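PDB 5IM3: ribonucleoside-diphosphate reductase from Pseudomonas aeruginosa, which probably reduces ribonucleoside diphosphates to the deoxyribonucleotides needed for DNA synthesis, under allosteric regulation, and binds dATP. Local coordinates for residues K550-L555 with P561-K566; Q543-W548 with T891-W896. All blocks are in the same frame, centred on the assembly; numbering follows the deposited sequence.

Interaction 1: K550-L555 with P561-K566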
ATOM      1  N   LYS A 550     -12.956 -17.176  -4.334  1.00 52.79           N
ATOM      2  CA  LYS A 550     -13.196 -16.309  -5.483  1.00 53.40           C
ATOM      3  C   LYS A 550     -14.649 -15.853  -5.528  1.00 52.70           C
ATOM      4  O   LYS A 550     -14.936 -14.691  -5.844  1.00 52.08           O
ATOM      5  CB  LYS A 550     -12.819 -17.041  -6.771  1.00 55.75           C
ATOM      6  CG  LYS A 550     -12.975 -16.217  -8.041  1.00 56.22           C
ATOM      7  CD  LYS A 550     -11.975 -15.074  -8.086  1.00 60.10           C
ATOM      8  CE  LYS A 550     -11.987 -14.382  -9.436  1.00 60.84           C
ATOM      9  NZ  LYS A 550     -11.036 -13.238  -9.480  1.00 64.28           N
ATOM     10  N   MET A 551     -15.580 -16.754  -5.210  1.00 47.50           N
ATOM     11  CA  MET A 551     -16.992 -16.391  -5.203  1.00 47.34           C
ATOM     12  C   MET A 551     -17.274 -15.298  -4.178  1.00 47.31           C
ATOM     13  O   MET A 551     -18.015 -14.350  -4.460  1.00 46.82           O
ATOM     14  CB  MET A 551     -17.844 -17.631  -4.925  1.00 45.72           C
ATOM     15  CG  MET A 551     -17.750 -18.700  -6.010  1.00 47.34           C
ATOM     16  SD  MET A 551     -18.222 -20.350  -5.449  1.00 48.74           S
ATOM     17  CE  MET A 551     -19.956 -20.101  -5.048  1.00 48.29           C
ATOM     18  N   LEU A 552     -16.684 -15.404  -2.984  1.00 49.05           N
ATOM     19  CA  LEU A 552     -16.955 -14.406  -1.952  1.00 49.70           C
ATOM     20  C   LEU A 552     -16.259 -13.083  -2.246  1.00 48.08           C
ATOM     21  O   LEU A 552     -16.807 -12.019  -1.937  1.00 49.24           O
ATOM     22  CB  LEU A 552     -16.539 -14.936  -0.580  1.00 49.01           C
ATOM     23  CG  LEU A 552     -17.253 -16.214  -0.130  1.00 49.97           C
ATOM     24  CD1 LEU A 552     -16.775 -16.620   1.258  1.00 50.68           C
ATOM     25  CD2 LEU A 552     -18.774 -16.053  -0.155  1.00 49.18           C
ATOM     26  N   SER A 553     -15.074 -13.120  -2.855  1.00 46.74           N
ATOM     27  CA  SER A 553     -14.380 -11.876  -3.169  1.00 48.69           C
ATOM     28  C   SER A 553     -15.100 -11.105  -4.269  1.00 47.67           C
ATOM     29  O   SER A 553     -15.138  -9.869  -4.242  1.00 46.19           O
ATOM     30  CB  SER A 553     -12.930 -12.162  -3.566  1.00 50.58           C
ATOM     31  OG  SER A 553     -12.867 -12.881  -4.779  1.00 57.55           O
ATOM     32  N   MET A 554     -15.681 -11.813  -5.246  1.00 47.09           N
ATOM     33  CA  MET A 554     -16.467 -11.134  -6.275  1.00 45.15           C
ATOM     34  C   MET A 554     -17.763 -10.579  -5.700  1.00 44.46           C
ATOM     35  O   MET A 554     -18.168  -9.460  -6.034  1.00 44.52           O
ATOM     36  CB  MET A 554     -16.766 -12.088  -7.432  1.00 45.36           C
ATOM     37  CG  MET A 554     -15.570 -12.405  -8.317  1.00 46.50           C
ATOM     38  SD  MET A 554     -14.867 -10.945  -9.109  1.00 51.95           S
ATOM     39  CE  MET A 554     -13.492 -10.590  -8.002  1.00 50.41           C
ATOM     40  N   LEU A 555     -18.435 -11.349  -4.842  1.00 45.70           N
ATOM     41  CA  LEU A 555     -19.610 -10.826  -4.156  1.00 46.39           C
ATOM     42  C   LEU A 555     -19.263  -9.567  -3.367  1.00 48.40           C
ATOM     43  O   LEU A 555     -20.046  -8.610  -3.333  1.00 48.44           O
ATOM     44  CB  LEU A 555     -20.198 -11.901  -3.238  1.00 45.86           C
ATOM     45  CG  LEU A 555     -21.450 -11.532  -2.433  1.00 46.98           C
ATOM     46  CD1 LEU A 555     -22.631 -11.270  -3.353  1.00 46.19           C
ATOM     47  CD2 LEU A 555     -21.789 -12.629  -1.438  1.00 48.70           C
ATOM     48  N   PRO A 561     -21.552 -12.780  -8.257  1.00 48.97           N
ATOM     49  CA  PRO A 561     -22.917 -13.324  -8.278  1.00 47.06           C
ATOM     50  C   PRO A 561     -23.462 -13.603  -6.884  1.00 47.37           C
ATOM     51  O   PRO A 561     -22.686 -13.864  -5.961  1.00 47.99           O
ATOM     52  CB  PRO A 561     -22.768 -14.637  -9.068  1.00 46.69           C
ATOM     53  CG  PRO A 561     -21.427 -14.565  -9.723  1.00 45.60           C
ATOM     54  CD  PRO A 561     -20.584 -13.737  -8.814  1.00 45.88           C
ATOM     55  N   TRP A 562     -24.783 -13.550  -6.736  1.00 43.70           N
ATOM     56  CA  TRP A 562     -25.403 -13.910  -5.472  1.00 43.53           C
ATOM     57  C   TRP A 562     -25.239 -15.408  -5.220  1.00 45.27           C
ATOM     58  O   TRP A 562     -24.873 -16.182  -6.109  1.00 44.69           O
ATOM     59  CB  TRP A 562     -26.881 -13.521  -5.476  1.00 44.24           C
ATOM     60  CG  TRP A 562     -27.098 -12.059  -5.726  1.00 43.58           C
ATOM     61  CD1 TRP A 562     -26.354 -11.027  -5.236  1.00 42.82           C
ATOM     62  CD2 TRP A 562     -28.116 -11.469  -6.541  1.00 43.92           C
ATOM     63  NE1 TRP A 562     -26.852  -9.830  -5.685  1.00 44.25           N
ATOM     64  CE2 TRP A 562     -27.932 -10.074  -6.492  1.00 44.95           C
ATOM     65  CE3 TRP A 562     -29.167 -11.985  -7.309  1.00 44.91           C
ATOM     66  CZ2 TRP A 562     -28.760  -9.187  -7.178  1.00 44.58           C
ATOM     67  CZ3 TRP A 562     -29.988 -11.102  -7.990  1.00 41.16           C
ATOM     68  CH2 TRP A 562     -29.780  -9.721  -7.921  1.00 41.94           C
ATOM     69  N   LEU A 563     -25.517 -15.815  -3.985  1.00 50.30           N
ATOM     70  CA  LEU A 563     -25.362 -17.198  -3.548  1.00 49.08           C
ATOM     71  C   LEU A 563     -26.739 -17.793  -3.279  1.00 48.27           C
ATOM     72  O   LEU A 563     -27.452 -17.334  -2.379  1.00 48.56           O
ATOM     73  CB  LEU A 563     -24.492 -17.276  -2.294  1.00 50.87           C
ATOM     74  CG  LEU A 563     -22.968 -17.249  -2.465  1.00 54.96           C
ATOM     75  CD1 LEU A 563     -22.490 -16.060  -3.278  1.00 54.94           C
ATOM     76  CD2 LEU A 563     -22.293 -17.247  -1.097  1.00 56.34           C
ATOM     77  N   THR A 564     -27.110 -18.810  -4.057  1.00 47.88           N
ATOM     78  CA  THR A 564     -28.351 -19.548  -3.859  1.00 47.53           C
ATOM     79  C   THR A 564     -28.041 -21.037  -3.896  1.00 46.65           C
ATOM     80  O   THR A 564     -27.085 -21.467  -4.548  1.00 47.30           O
ATOM     81  CB  THR A 564     -29.405 -19.199  -4.927  1.00 43.36           C
ATOM     82  OG1 THR A 564     -28.978 -19.686  -6.202  1.00 43.14           O
ATOM     83  CG2 THR A 564     -29.622 -17.686  -5.005  1.00 40.46           C
ATOM     84  N   PHE A 565     -28.857 -21.826  -3.198  1.00 42.94           N
ATOM     85  CA  PHE A 565     -28.545 -23.228  -2.934  1.00 44.55           C
ATOM     86  C   PHE A 565     -29.547 -24.139  -3.633  1.00 43.27           C
ATOM     87  O   PHE A 565     -30.744 -24.122  -3.324  1.00 39.13           O
ATOM     88  CB  PHE A 565     -28.503 -23.479  -1.429  1.00 44.81           C
ATOM     89  CG  PHE A 565     -27.463 -22.657  -0.731  1.00 48.93           C
ATOM     90  CD1 PHE A 565     -26.118 -22.907  -0.943  1.00 48.81           C
ATOM     91  CD2 PHE A 565     -27.824 -21.613   0.102  1.00 50.50           C
ATOM     92  CE1 PHE A 565     -25.151 -22.145  -0.320  1.00 50.62           C
ATOM     93  CE2 PHE A 565     -26.859 -20.846   0.728  1.00 51.58           C
ATOM     94  CZ  PHE A 565     -25.521 -21.113   0.514  1.00 50.94           C
ATOM     95  N   LYS A 566     -29.033 -24.959  -4.550  1.00 43.59           N
ATOM     96  CA  LYS A 566     -29.873 -25.717  -5.468  1.00 41.12           C
ATOM     97  C   LYS A 566     -30.642 -26.826  -4.758  1.00 42.41           C
ATOM     98  O   LYS A 566     -31.818 -27.062  -5.059  1.00 44.67           O
ATOM     99  CB  LYS A 566     -28.992 -26.287  -6.584  1.00 42.07           C
ATOM    100  CG  LYS A 566     -29.546 -27.488  -7.334  1.00 43.12           C
ATOM    101  CD  LYS A 566     -28.508 -28.031  -8.293  1.00 42.31           C
ATOM    102  CE  LYS A 566     -29.022 -29.245  -9.038  1.00 44.62           C
ATOM    103  NZ  LYS A 566     -27.909 -29.997  -9.684  1.00 47.12           N
TER
HETATM  104  O   HOH W   1     -20.155 -15.228  -5.898  1.00 34.92           O
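The backbone oxygen Met551 O meets two partners at once: Leu555 N one helical turn on, at 3.1 Å, and a water 2.7 Å away that also lies 2.9 Å from Pro561 O. That water ties helix 544-558 to the start of strand 562-565, two consecutive elements of the α/β barrel; no direct hydrogen bond links the two segments. A cis peptide bond precedes Pro561, in the short connection that folds the chain back from the helix. The short segment axes run at 132° to each other, and the strand is paired in parallel with strand 482-487.

Apolar side chains do the rest. Leu555 has CG anti to its backbone N (chi1 -180°), an orientation that carries both its methyls over to the strand: CD1 sits 3.7 Å from Pro561 O and also meets the indole edge of Trp562, near the ring plane, while CD2 touches Leu563 CD1 at 4.0 Å. Leu563 points at the helix and forks between two leucines, its other methyl, CD2, meeting Leu552 CD2 at 3.8 Å with the two side chains roughly perpendicular. Tyr892 of helix 885-897 touches all three leucines. Pro561 adds a looser touch, its CD 4.4 Å from Met554 CB.

Interaction 2: Q543-W548 with T891-W896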
ATOM      1  N   GLN A 543      -9.414 -26.508  -6.334  1.00 58.96           N
ATOM      2  CA  GLN A 543      -9.713 -26.670  -4.921  1.00 60.13           C
ATOM      3  C   GLN A 543     -11.014 -25.947  -4.599  1.00 58.04           C
ATOM      4  O   GLN A 543     -11.192 -24.781  -4.961  1.00 57.84           O
ATOM      5  CB  GLN A 543      -8.571 -26.131  -4.060  1.00 63.55           C
ATOM      6  CG  GLN A 543      -7.287 -26.932  -4.174  1.00 66.00           C
ATOM      7  CD  GLN A 543      -7.503 -28.407  -3.891  1.00 67.41           C
ATOM      8  OE1 GLN A 543      -7.781 -28.801  -2.757  1.00 69.19           O
ATOM      9  NE2 GLN A 543      -7.389 -29.228  -4.928  1.00 66.38           N
ATOM     10  N   ALA A 544     -11.930 -26.649  -3.930  1.00 50.31           N
ATOM     11  CA  ALA A 544     -13.221 -26.052  -3.604  1.00 51.49           C
ATOM     12  C   ALA A 544     -13.049 -24.759  -2.814  1.00 52.96           C
ATOM     13  O   ALA A 544     -13.744 -23.769  -3.073  1.00 49.62           O
ATOM     14  CB  ALA A 544     -14.076 -27.049  -2.824  1.00 52.30           C
ATOM     15  N   LYS A 545     -12.125 -24.749  -1.848  1.00 62.74           N
ATOM     16  CA  LYS A 545     -11.888 -23.548  -1.052  1.00 62.70           C
ATOM     17  C   LYS A 545     -11.443 -22.383  -1.928  1.00 61.62           C
ATOM     18  O   LYS A 545     -11.797 -21.228  -1.664  1.00 61.27           O
ATOM     19  CB  LYS A 545     -10.840 -23.832   0.023  1.00 67.35           C
ATOM     20  CG  LYS A 545     -11.412 -24.130   1.402  1.00 70.57           C
ATOM     21  CD  LYS A 545     -10.324 -24.612   2.355  1.00 73.43           C
ATOM     22  CE  LYS A 545     -10.783 -24.580   3.806  1.00 76.08           C
ATOM     23  NZ  LYS A 545     -10.764 -23.199   4.367  1.00 77.71           N
ATOM     24  N   ASP A 546     -10.664 -22.665  -2.976  1.00 60.43           N
ATOM     25  CA  ASP A 546     -10.168 -21.596  -3.840  1.00 59.05           C
ATOM     26  C   ASP A 546     -11.296 -20.979  -4.657  1.00 55.81           C
ATOM     27  O   ASP A 546     -11.354 -19.756  -4.823  1.00 57.27           O
ATOM     28  CB  ASP A 546      -9.070 -22.130  -4.760  1.00 59.12           C
ATOM     29  CG  ASP A 546      -7.818 -22.533  -4.005  1.00 62.15           C
ATOM     30  OD1 ASP A 546      -7.666 -22.130  -2.832  1.00 62.98           O
ATOM     31  OD2 ASP A 546      -6.978 -23.249  -4.593  1.00 63.20           O
ATOM     32  N   LEU A 547     -12.198 -21.806  -5.183  1.00 51.31           N
ATOM     33  CA  LEU A 547     -13.332 -21.270  -5.926  1.00 50.60           C
ATOM     34  C   LEU A 547     -14.301 -20.560  -4.990  1.00 49.52           C
ATOM     35  O   LEU A 547     -14.844 -19.501  -5.329  1.00 48.58           O
ATOM     36  CB  LEU A 547     -14.032 -22.395  -6.692  1.00 46.88           C
ATOM     37  CG  LEU A 547     -15.169 -21.984  -7.627  1.00 46.19           C
ATOM     38  CD1 LEU A 547     -14.668 -21.033  -8.706  1.00 46.50           C
ATOM     39  CD2 LEU A 547     -15.814 -23.215  -8.254  1.00 46.26           C
ATOM     40  N   TRP A 548     -14.522 -21.129  -3.805  1.00 48.71           N
ATOM     41  CA  TRP A 548     -15.350 -20.480  -2.796  1.00 48.93           C
ATOM     42  C   TRP A 548     -14.811 -19.094  -2.456  1.00 51.43           C
ATOM     43  O   TRP A 548     -15.566 -18.114  -2.408  1.00 50.08           O
ATOM     44  CB  TRP A 548     -15.409 -21.374  -1.556  1.00 49.57           C
ATOM     45  CG  TRP A 548     -16.132 -20.816  -0.369  1.00 49.31           C
ATOM     46  CD1 TRP A 548     -15.590 -20.500   0.844  1.00 50.78           C
ATOM     47  CD2 TRP A 548     -17.533 -20.534  -0.267  1.00 48.92           C
ATOM     48  NE1 TRP A 548     -16.564 -20.033   1.691  1.00 51.07           N
ATOM     49  CE2 TRP A 548     -17.767 -20.043   1.035  1.00 50.91           C
ATOM     50  CE3 TRP A 548     -18.612 -20.644  -1.148  1.00 48.53           C
ATOM     51  CZ2 TRP A 548     -19.033 -19.662   1.474  1.00 48.42           C
ATOM     52  CZ3 TRP A 548     -19.870 -20.262  -0.707  1.00 47.60           C
ATOM     53  CH2 TRP A 548     -20.068 -19.779   0.590  1.00 47.78           C
ATOM     54  N   THR A 891     -20.034 -16.254   7.491  1.00 60.37           N
ATOM     55  CA  THR A 891     -21.428 -15.862   7.305  1.00 55.11           C
ATOM     56  C   THR A 891     -22.139 -16.789   6.328  1.00 56.15           C
ATOM     57  O   THR A 891     -23.200 -17.342   6.642  1.00 56.24           O
ATOM     58  CB  THR A 891     -21.506 -14.415   6.816  1.00 54.15           C
ATOM     59  OG1 THR A 891     -21.028 -13.538   7.842  1.00 56.34           O
ATOM     60  CG2 THR A 891     -22.944 -14.036   6.455  1.00 52.96           C
ATOM     61  N   TYR A 892     -21.583 -16.963   5.128  1.00 55.68           N
ATOM     62  CA  TYR A 892     -22.281 -17.736   4.108  1.00 54.67           C
ATOM     63  C   TYR A 892     -22.126 -19.240   4.296  1.00 54.57           C
ATOM     64  O   TYR A 892     -22.922 -20.002   3.737  1.00 54.79           O
ATOM     65  CB  TYR A 892     -21.812 -17.294   2.722  1.00 53.22           C
ATOM     66  CG  TYR A 892     -22.303 -15.902   2.395  1.00 52.37           C
ATOM     67  CD1 TYR A 892     -23.608 -15.690   1.968  1.00 50.24           C
ATOM     68  CD2 TYR A 892     -21.480 -14.795   2.555  1.00 53.58           C
ATOM     69  CE1 TYR A 892     -24.073 -14.419   1.686  1.00 51.49           C
ATOM     70  CE2 TYR A 892     -21.935 -13.517   2.278  1.00 52.53           C
ATOM     71  CZ  TYR A 892     -23.231 -13.333   1.847  1.00 53.51           C
ATOM     72  OH  TYR A 892     -23.689 -12.061   1.569  1.00 53.09           O
ATOM     73  N   ARG A 893     -21.140 -19.683   5.078  1.00 57.43           N
ATOM     74  CA  ARG A 893     -21.179 -21.045   5.598  1.00 59.51           C
ATOM     75  C   ARG A 893     -22.366 -21.226   6.535  1.00 60.91           C
ATOM     76  O   ARG A 893     -23.085 -22.229   6.458  1.00 60.38           O
ATOM     77  CB  ARG A 893     -19.882 -21.378   6.338  1.00 61.29           C
ATOM     78  CG  ARG A 893     -18.676 -21.629   5.454  1.00 61.90           C
ATOM     79  CD  ARG A 893     -17.577 -22.337   6.232  1.00 63.89           C
ATOM     80  NE  ARG A 893     -16.305 -22.344   5.512  1.00 64.29           N
ATOM     81  CZ  ARG A 893     -15.351 -23.254   5.681  1.00 67.80           C
ATOM     82  NH1 ARG A 893     -15.517 -24.251   6.543  1.00 70.00           N
ATOM     83  NH2 ARG A 893     -14.228 -23.175   4.978  1.00 68.28           N
ATOM     84  N   MET A 894     -22.580 -20.261   7.434  1.00 63.04           N
ATOM     85  CA  MET A 894     -23.693 -20.341   8.373  1.00 62.09           C
ATOM     86  C   MET A 894     -25.029 -20.344   7.643  1.00 58.49           C
ATOM     87  O   MET A 894     -25.936 -21.106   7.998  1.00 58.57           O
ATOM     88  CB  MET A 894     -23.619 -19.173   9.359  1.00 64.17           C
ATOM     89  CG  MET A 894     -24.772 -19.098  10.351  1.00 66.75           C
ATOM     90  SD  MET A 894     -24.727 -17.590  11.345  1.00 70.60           S
ATOM     91  CE  MET A 894     -26.153 -17.848  12.398  1.00 71.00           C
ATOM     92  N   ALA A 895     -25.173 -19.490   6.627  1.00 51.49           N
ATOM     93  CA  ALA A 895     -26.415 -19.450   5.861  1.00 50.36           C
ATOM     94  C   ALA A 895     -26.743 -20.816   5.275  1.00 49.72           C
ATOM     95  O   ALA A 895     -27.895 -21.267   5.331  1.00 48.17           O
ATOM     96  CB  ALA A 895     -26.310 -18.406   4.750  1.00 48.11           C
ATOM     97  N   TRP A 896     -25.744 -21.488   4.706  1.00 49.76           N
ATOM     98  CA  TRP A 896     -25.948 -22.834   4.180  1.00 51.42           C
ATOM     99  C   TRP A 896     -26.175 -23.831   5.311  1.00 53.40           C
ATOM    100  O   TRP A 896     -27.080 -24.671   5.244  1.00 53.63           O
ATOM    101  CB  TRP A 896     -24.740 -23.236   3.332  1.00 50.90           C
ATOM    102  CG  TRP A 896     -24.819 -24.611   2.754  1.00 48.93           C
ATOM    103  CD1 TRP A 896     -25.645 -25.035   1.754  1.00 47.32           C
ATOM    104  CD2 TRP A 896     -24.027 -25.741   3.129  1.00 52.66           C
ATOM    105  NE1 TRP A 896     -25.420 -26.365   1.488  1.00 49.97           N
ATOM    106  CE2 TRP A 896     -24.430 -26.820   2.318  1.00 51.54           C
ATOM    107  CE3 TRP A 896     -23.015 -25.945   4.072  1.00 52.99           C
ATOM    108  CZ2 TRP A 896     -23.861 -28.086   2.426  1.00 52.11           C
ATOM    109  CZ3 TRP A 896     -22.454 -27.198   4.177  1.00 55.95           C
ATOM    110  CH2 TRP A 896     -22.874 -28.254   3.353  1.00 56.47           C
TER
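Helices 544-558 and 885-897, both of the barrel domain, lie well apart here and are joined through long side chains, chiefly Trp548 reaching to Tyr892 and Arg893. The axes of the two short segments come no closer than 13.9 Å and make an angle of 107°, so the two backbones do not meet in these segments and the indole spans the gap. A chi1 of 175° swings the Trp548 indole away from its own backbone N, so that the six-membered ring reaches the other helix, and the far edge meets Tyr892 at the root of the phenol: CH2 lies 3.7 Å and CZ2 3.9 Å from Tyr892 CB, which sits near the indole plane. The next backbone nitrogen, Arg893 N, is 4.2 Å from Trp548 CZ2 and approaches obliquely. Met492 and Val495 of helix 489-496 also touch the Trp548 side chain.

The polar ends converge on Asp889, one turn before Arg893. Its OD1 accepts a hydrogen bond from Trp548 NE1 and forms a salt bridge with Arg893 NE, so a single carboxylate oxygen fixes both the indole and the guanidinium, which also makes a cation-pi interaction with Phe496. On the more exposed side, Lys545 bends at its last torsion (chi4 -77°) and comes in at the edge of that guanidinium, NZ 3.5 Å and CE 3.9 Å from Arg893 NH2, the two chains crossing at about a right angle.

Two like charges this close would be costly alone, but Arg893 is paired with Asp889 and the Lys545 side chain also touches Asp498, so the acidic neighbours, with the solvent around the exposed lysine, probably offset much of the repulsion. The firm links are therefore the apolar edge of Trp548 and the shared Asp889 oxygen, rather than the lysine-arginine approach.

Helix 544-558 serves both contacts, its first turn in interaction 2 and its middle in interaction 1, with centres about 9 Å apart. Interaction 1 is fully buried, joins the helix to a barrel strand, and relies on leucine methyls and a bridging water. Interaction 2 joins helix to helix, is only partly buried, and passes from an apolar indole edge to charged groups near the surface. The two merge in one apolar core: Leu563 CD2 lies 3.7 Å from Tyr892 CD1 and 3.8 Å from Trp548 CH2, while Phe565 CD1 meets Trp896 CD1 at 3.5 Å. Strand 562-565 thus packs against both helices.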